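Local coordinates for fimbrin (Schizosaccharomyces pombe, PDB 1RT8), which binds actin filaments and crosslinks them through paired calponin-homology domains, serving cell polarity, cytokinesis, mating and spore formation in fission yeast, at residues R391-I394 and T395-H399; A245-P248 and K249-L252; Q370-D373 and I374-S378. All blocks are in the same frame, centred on the assembly; numbering follows the deposited sequence.

Contact 1: residues R391-I394 and T395-H399; sequences RMNI and TKTLH
Ile394 and Leu398 lie side by side one helical turn apart, pointing the same way, and the branch CG2 of Ile394 packs 3.8 Å from CD1 of Leu398. This is the close-packed flank. Ile394 is buried, in contact with Leu504 of helix 500-511 and Met413 of helix 410-421, while Leu398 reaches Met511, so branched apolar residues suit both places. The backbone beneath them is bonded as well, Leu398 N donating to Ile394 O at 3.0 Å.

Arg391 borders the same flank. With CG anti to the backbone N (chi1 -178°) and a bend at chi2, its chain folds forward along the helix until NH1 lies 2.7 Å from OG1 of Thr395. The hydroxyl sits at the guanidinium edge, near its plane, but the bond is bent and weak; the stronger hold is on NH2, which forms a salt bridge with Asp410 and donates to Leu408 O. Arginine can serve all these acceptors because its N-H groups fan out in one plane.

Here the last turns of helix 379-397, in the third calponin-homology domain, run out into the chain leading to helix 410-421. Main-chain bonds continue to the end, with Lys396 N on Met392 O at 2.9 Å.

The outer side is looser, Lys396 and Thr397 being exposed. Met392, touching Phe364, is only partly covered; its chain, bent at chi2 and chi3, brings SD to 3.8 Å from CE of Lys396, the lysine chain crossing the thioether with NZ close by. OG1 of Thr397 lies 3.2 Å from Ile394 O.

Contact 2: residues A245-P248 and K249-L252; sequences AGNP and KLNL
Asn247 meets the first turn of the following helix through its side-chain oxygen and its backbone oxygen, and hydrogen bonds dominate the contact. OD1 takes a nearly straight bond from Leu250 N (3.1 Å, 172° at the hydrogen) and a weak one from Lys249 N. CG stands anti to the backbone N (chi1 -167°), which swings the amide forward over these N-H groups; asparagine is short enough to do this and keeps ND2 to donate to Glu13.

The main-chain O of Asn247 is gripped twice by Asn251, from opposite faces of its carbonyl plane: by N at 3.0 Å and by ND2 at 2.9 Å. The ND2 bond lies in the amide plane of Asn251 but approaches the carbonyl from above. With OD1 bound to Tyr196 OH, that buried amide uses both ends and is fixed in rotation. Pro248, lacking an N-H, suits the first helical turn, and its O accepts from Leu252 N at 3.0 Å.

Van der Waals contact is slighter: CG of Leu250 lies 3.6 Å from OD1 of Asn247, the leucine crossing the amide while it also packs on Phe17 of helix 11-25. Among charged groups, the extended Lys249 carries NZ to a salt bridge with Glu13 and a cation-pi contact with Trp125.

A leucine in place of Asn247 would probably leave Leu250 N without its capping acceptor and Glu13 without an amide donor.

Gly246, with positive phi, closes the preceding helix in a Schellman motif, and Asn247 is the N-cap of helix 248-261 in the second calponin-homology domain.

Contact 3: residues Q370-D373 and I374-S378; sequences QGAD and ITDGS. With SO4 (sulfate ion), chain D.
A short helix, 371-375, carries this contact within the third calponin-homology domain, and its turn is closed by carbonyls of Gly371, Ala372 and Asp373, which accept from N-H groups three to five residues on. Gly371 O receives Thr375 N at 3.1 Å in the carbonyl plane and Ile374 N at 2.9 Å from above that plane; a weak bond from Thr375 OG1 joins them. With OG1 anti to the carbonyl carbon (chi1 -56°), the threonine turns its hydroxyl back to the preceding turn, while its side chain rests on Val349 and Cys352 of helix 345-361.

At the N-terminal end, Gln370 is the N-cap residue, and its own N donates to OD2 of Asp373 at 2.9 Å, on the anti lone pair. A short carboxylate suits this place because it can fold back to the start of the helix. Ala372 N donates to O1 of a sulfate, probably from the crystallisation liquor, at 2.7 Å and 163°; Asn353 ND2 also holds the ion. An anion here is consistent with the first-turn N-H groups and the positive dipole end of a helix.

At the other end, Ala372 O accepts from Asp376 N at 2.8 Å, and the Asp376 carboxylate is held by a salt bridge to Arg345. Asp373 O takes Ser378 N at 2.9 Å, nearly straight on, and Ile374 O takes Gly377 N at 3.0 Å. Gly377 has positive phi, easy without a side chain. These two bonds make a Schellman motif, followed at once by Ser378, N-cap of helix 379-397, whose OG accepts from Leu381 N.

All three contacts lie at helix ends in calponin-homology domains: contact 2 in the second, within the first actin-binding region, contacts 1 and 3 in the third, within the second. Contact 3 leads into helix 379-397 and contact 1 ends it, so they mark its two ends, their centres about 25 Å apart and nearest atoms about 14 Å. Contact 2 stands far off, its centre about 42 Å from that of contact 1 and about 41 Å from that of contact 3. Contacts 2 and 3 share a Schellman glycine passing directly into an N-cap, asparagine in one, serine in the other. The sulfate belongs to contact 3.

Contact 1: residues R391-I394 and T395-H399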
loop_
_atom_site.group_PDB
_atom_site.type_symbol
_atom_site.label_atom_id
_atom_site.label_comp_id
_atom_site.label_asym_id
_atom_site.label_seq_id
_atom_site.Cartn_x
_atom_site.Cartn_y
_atom_site.Cartn_z
ATOM N N ARG A 391 -4.495 14.388 -14.289
ATOM C CA ARG A 391 -5.335 14.470 -15.476
ATOM C C ARG A 391 -4.551 14.634 -16.777
ATOM O O ARG A 391 -4.861 13.982 -17.784
ATOM C CB ARG A 391 -6.333 15.620 -15.338
ATOM C CG ARG A 391 -7.290 15.745 -16.510
ATOM C CD ARG A 391 -8.170 14.502 -16.638
ATOM N NE ARG A 391 -9.073 14.587 -17.784
ATOM C CZ ARG A 391 -8.723 14.361 -19.051
ATOM N NH1 ARG A 391 -7.476 14.034 -19.356
ATOM N NH2 ARG A 391 -9.633 14.453 -20.017
ATOM N N MET A 392 -3.550 15.511 -16.767
ATOM C CA MET A 392 -2.748 15.731 -17.964
ATOM C C MET A 392 -1.969 14.473 -18.299
ATOM O O MET A 392 -1.801 14.138 -19.469
ATOM C CB MET A 392 -1.778 16.893 -17.771
ATOM C CG MET A 392 -1.018 17.256 -19.039
ATOM S SD MET A 392 -2.146 17.622 -20.405
ATOM C CE MET A 392 -2.708 19.267 -19.971
ATOM N N ASN A 393 -1.505 13.771 -17.269
ATOM C CA ASN A 393 -0.749 12.541 -17.466
ATOM C C ASN A 393 -1.608 11.520 -18.213
ATOM O O ASN A 393 -1.113 10.812 -19.091
ATOM C CB ASN A 393 -0.316 11.966 -16.119
ATOM C CG ASN A 393 0.620 10.778 -16.263
ATOM O OD1 ASN A 393 0.507 9.805 -15.528
ATOM N ND2 ASN A 393 1.555 10.862 -17.200
ATOM N N ILE A 394 -2.893 11.443 -17.861
ATOM C CA ILE A 394 -3.811 10.518 -18.527
ATOM C C ILE A 394 -3.918 10.875 -20.014
ATOM O O ILE A 394 -3.867 10.001 -20.874
ATOM C CB ILE A 394 -5.226 10.566 -17.898
ATOM C CG1 ILE A 394 -5.221 9.881 -16.531
ATOM C CG2 ILE A 394 -6.235 9.883 -18.814
ATOM C CD1 ILE A 394 -6.543 10.002 -15.798
ATOM N N THR A 395 -4.060 12.161 -20.308
ATOM C CA THR A 395 -4.166 12.621 -21.689
ATOM C C THR A 395 -2.919 12.256 -22.487
ATOM O O THR A 395 -3.012 11.715 -23.591
ATOM C CB THR A 395 -4.330 14.161 -21.765
ATOM O OG1 THR A 395 -5.548 14.550 -21.121
ATOM C CG2 THR A 395 -4.349 14.633 -23.224
ATOM N N LYS A 396 -1.754 12.556 -21.919
ATOM C CA LYS A 396 -0.488 12.296 -22.592
ATOM C C LYS A 396 -0.142 10.827 -22.741
ATOM O O LYS A 396 0.351 10.410 -23.785
ATOM C CB LYS A 396 0.651 13.022 -21.872
ATOM C CG LYS A 396 0.482 14.543 -21.830
ATOM C CD LYS A 396 0.374 15.133 -23.223
ATOM C CE LYS A 396 0.191 16.644 -23.176
ATOM N NZ LYS A 396 1.346 17.330 -22.527
ATOM N N THR A 397 -0.384 10.038 -21.703
ATOM C CA THR A 397 -0.078 8.618 -21.782
ATOM C C THR A 397 -1.006 7.930 -22.783
ATOM O O THR A 397 -0.602 6.976 -23.446
ATOM C CB THR A 397 -0.221 7.916 -20.413
ATOM O OG1 THR A 397 -1.592 7.939 -20.005
ATOM C CG2 THR A 397 0.636 8.602 -19.366
ATOM N N LEU A 398 -2.243 8.410 -22.892
ATOM C CA LEU A 398 -3.200 7.827 -23.829
ATOM C C LEU A 398 -2.950 8.347 -25.239
ATOM O O LEU A 398 -3.628 7.948 -26.188
ATOM C CB LEU A 398 -4.644 8.148 -23.419
ATOM C CG LEU A 398 -5.161 7.472 -22.145
ATOM C CD1 LEU A 398 -6.623 7.830 -21.939
ATOM C CD2 LEU A 398 -4.999 5.963 -22.254
ATOM N N HIS A 399 -1.987 9.251 -25.374
ATOM C CA HIS A 399 -1.652 9.798 -26.682
ATOM C C HIS A 399 -0.459 9.004 -27.206
ATOM O O HIS A 399 -0.290 8.835 -28.413
ATOM C CB HIS A 399 -1.284 11.280 -26.568
ATOM C CG HIS A 399 -1.067 11.950 -27.889
ATOM N ND1 HIS A 399 -2.096 12.214 -28.769
ATOM C CD2 HIS A 399 0.063 12.395 -28.487
ATOM C CE1 HIS A 399 -1.608 12.793 -29.851
ATOM N NE2 HIS A 399 -0.300 12.915 -29.705
#

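Contact 2: residues A245-P248 and K249-L252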
loop_
_atom_site.group_PDB
_atom_site.type_symbol
_atom_site.label_atom_id
_atom_site.label_comp_id
_atom_site.label_asym_id
_atom_site.label_seq_id
_atom_site.Cartn_x
_atom_site.Cartn_y
_atom_site.Cartn_z
ATOM N N ALA A 245 21.268 -10.949 15.817
ATOM C CA ALA A 245 21.748 -10.529 14.504
ATOM C C ALA A 245 21.144 -9.180 14.121
ATOM O O ALA A 245 21.560 -8.565 13.147
ATOM C CB ALA A 245 21.390 -11.577 13.460
ATOM N N GLY A 246 20.157 -8.728 14.889
ATOM C CA GLY A 246 19.519 -7.451 14.605
ATOM C C GLY A 246 18.726 -7.401 13.308
ATOM O O GLY A 246 18.707 -6.378 12.623
ATOM N N ASN A 247 18.065 -8.496 12.961
ATOM C CA ASN A 247 17.278 -8.523 11.736
ATOM C C ASN A 247 16.139 -7.508 11.833
ATOM O O ASN A 247 15.217 -7.661 12.641
ATOM C CB ASN A 247 16.730 -9.927 11.490
ATOM C CG ASN A 247 16.171 -10.086 10.097
ATOM O OD1 ASN A 247 15.136 -9.507 9.763
ATOM N ND2 ASN A 247 16.860 -10.860 9.267
ATOM N N PRO A 248 16.198 -6.449 11.008
ATOM C CA PRO A 248 15.194 -5.378 10.977
ATOM C C PRO A 248 13.756 -5.863 10.789
ATOM O O PRO A 248 12.837 -5.392 11.463
ATOM C CB PRO A 248 15.645 -4.512 9.803
ATOM C CG PRO A 248 17.109 -4.798 9.682
ATOM C CD PRO A 248 17.187 -6.269 9.934
ATOM N N LYS A 249 13.577 -6.808 9.873
ATOM C CA LYS A 249 12.259 -7.340 9.556
ATOM C C LYS A 249 11.658 -8.210 10.654
ATOM O O LYS A 249 10.552 -7.941 11.135
ATOM C CB LYS A 249 12.327 -8.141 8.255
ATOM C CG LYS A 249 13.007 -7.401 7.104
ATOM C CD LYS A 249 13.066 -8.274 5.863
ATOM C CE LYS A 249 13.762 -7.568 4.726
ATOM N NZ LYS A 249 13.909 -8.490 3.574
ATOM N N LEU A 250 12.372 -9.257 11.046
ATOM C CA LEU A 250 11.859 -10.150 12.074
ATOM C C LEU A 250 11.642 -9.422 13.395
ATOM O O LEU A 250 10.685 -9.711 14.105
ATOM C CB LEU A 250 12.802 -11.341 12.261
ATOM C CG LEU A 250 13.006 -12.161 10.982
ATOM C CD1 LEU A 250 14.032 -13.265 11.219
ATOM C CD2 LEU A 250 11.678 -12.744 10.535
ATOM N N ASN A 251 12.517 -8.475 13.725
ATOM C CA ASN A 251 12.358 -7.736 14.975
ATOM C C ASN A 251 11.181 -6.769 14.881
ATOM O O ASN A 251 10.454 -6.574 15.850
ATOM C CB ASN A 251 13.652 -6.990 15.339
ATOM C CG ASN A 251 14.627 -7.857 16.128
ATOM O OD1 ASN A 251 14.413 -8.129 17.314
ATOM N ND2 ASN A 251 15.696 -8.297 15.475
ATOM N N LEU A 252 10.977 -6.173 13.713
ATOM C CA LEU A 252 9.859 -5.258 13.536
ATOM C C LEU A 252 8.547 -6.036 13.677
ATOM O O LEU A 252 7.627 -5.605 14.368
ATOM C CB LEU A 252 9.910 -4.608 12.151
ATOM C CG LEU A 252 8.733 -3.691 11.815
ATOM C CD1 LEU A 252 8.826 -2.419 12.650
ATOM C CD2 LEU A 252 8.748 -3.344 10.331
#

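Contact 3: residues Q370-D373 and I374-S378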
loop_
_atom_site.group_PDB
_atom_site.type_symbol
_atom_site.label_atom_id
_atom_site.label_comp_id
_atom_site.label_asym_id
_atom_site.label_seq_id
_atom_site.Cartn_x
_atom_site.Cartn_y
_atom_site.Cartn_z
ATOM N N GLN A 370 -2.106 29.770 -6.808
ATOM C CA GLN A 370 -0.810 30.410 -6.669
ATOM C C GLN A 370 0.120 29.622 -5.778
ATOM O O GLN A 370 -0.321 28.843 -4.936
ATOM C CB GLN A 370 -0.975 31.816 -6.130
ATOM C CG GLN A 370 -1.735 32.694 -7.081
ATOM C CD GLN A 370 -1.769 34.105 -6.607
ATOM O OE1 GLN A 370 -2.027 34.361 -5.432
ATOM N NE2 GLN A 370 -1.517 35.041 -7.511
ATOM N N GLY A 371 1.418 29.834 -5.969
ATOM C CA GLY A 371 2.412 29.121 -5.190
ATOM C C GLY A 371 2.100 29.114 -3.713
ATOM O O GLY A 371 2.055 28.052 -3.082
ATOM N N ALA A 372 1.863 30.302 -3.167
ATOM C CA ALA A 372 1.578 30.451 -1.752
ATOM C C ALA A 372 0.406 29.592 -1.288
ATOM O O ALA A 372 0.409 29.122 -0.159
ATOM C CB ALA A 372 1.323 31.924 -1.414
ATOM N N ASP A 373 -0.596 29.396 -2.141
ATOM C CA ASP A 373 -1.742 28.569 -1.761
ATOM C C ASP A 373 -1.304 27.151 -1.416
ATOM O O ASP A 373 -1.843 26.521 -0.506
ATOM C CB ASP A 373 -2.774 28.490 -2.887
ATOM C CG ASP A 373 -3.449 29.809 -3.145
ATOM O OD1 ASP A 373 -4.001 30.382 -2.185
ATOM O OD2 ASP A 373 -3.426 30.272 -4.303
ATOM N N ILE A 374 -0.327 26.647 -2.154
ATOM C CA ILE A 374 0.160 25.307 -1.906
ATOM C C ILE A 374 0.997 25.333 -0.643
ATOM O O ILE A 374 0.900 24.433 0.199
ATOM C CB ILE A 374 1.020 24.789 -3.076
ATOM C CG1 ILE A 374 0.269 24.953 -4.407
ATOM C CG2 ILE A 374 1.368 23.326 -2.840
ATOM C CD1 ILE A 374 -1.125 24.316 -4.445
ATOM N N THR A 375 1.803 26.380 -0.497
ATOM C CA THR A 375 2.664 26.511 0.674
ATOM C C THR A 375 1.833 26.609 1.952
ATOM O O THR A 375 2.236 26.111 2.998
ATOM C CB THR A 375 3.559 27.785 0.624
ATOM O OG1 THR A 375 4.345 27.801 -0.580
ATOM C CG2 THR A 375 4.491 27.809 1.838
ATOM N N ASP A 376 0.684 27.266 1.866
ATOM C CA ASP A 376 -0.150 27.418 3.041
ATOM C C ASP A 376 -1.084 26.236 3.282
ATOM O O ASP A 376 -1.895 26.259 4.202
ATOM C CB ASP A 376 -0.923 28.733 2.952
ATOM C CG ASP A 376 0.005 29.946 2.974
ATOM O OD1 ASP A 376 1.150 29.825 3.473
ATOM O OD2 ASP A 376 -0.403 31.018 2.506
ATOM N N GLY A 377 -0.950 25.202 2.456
ATOM C CA GLY A 377 -1.776 24.013 2.605
ATOM C C GLY A 377 -3.239 24.096 2.185
ATOM O O GLY A 377 -4.081 23.396 2.754
ATOM N N SER A 378 -3.560 24.936 1.209
ATOM C CA SER A 378 -4.937 25.041 0.740
ATOM C C SER A 378 -5.408 23.647 0.363
ATOM O O SER A 378 -4.801 22.984 -0.474
ATOM C CB SER A 378 -5.032 25.955 -0.487
ATOM O OG SER A 378 -6.320 25.886 -1.093
HETATM S S SO4 D . 2.640 34.086 -5.196
HETATM O O1 SO4 D . 2.366 32.624 -4.539
HETATM O O2 SO4 D . 1.580 34.933 -4.687
HETATM O O3 SO4 D . 3.832 34.513 -4.866
HETATM O O4 SO4 D . 2.421 33.848 -6.604
#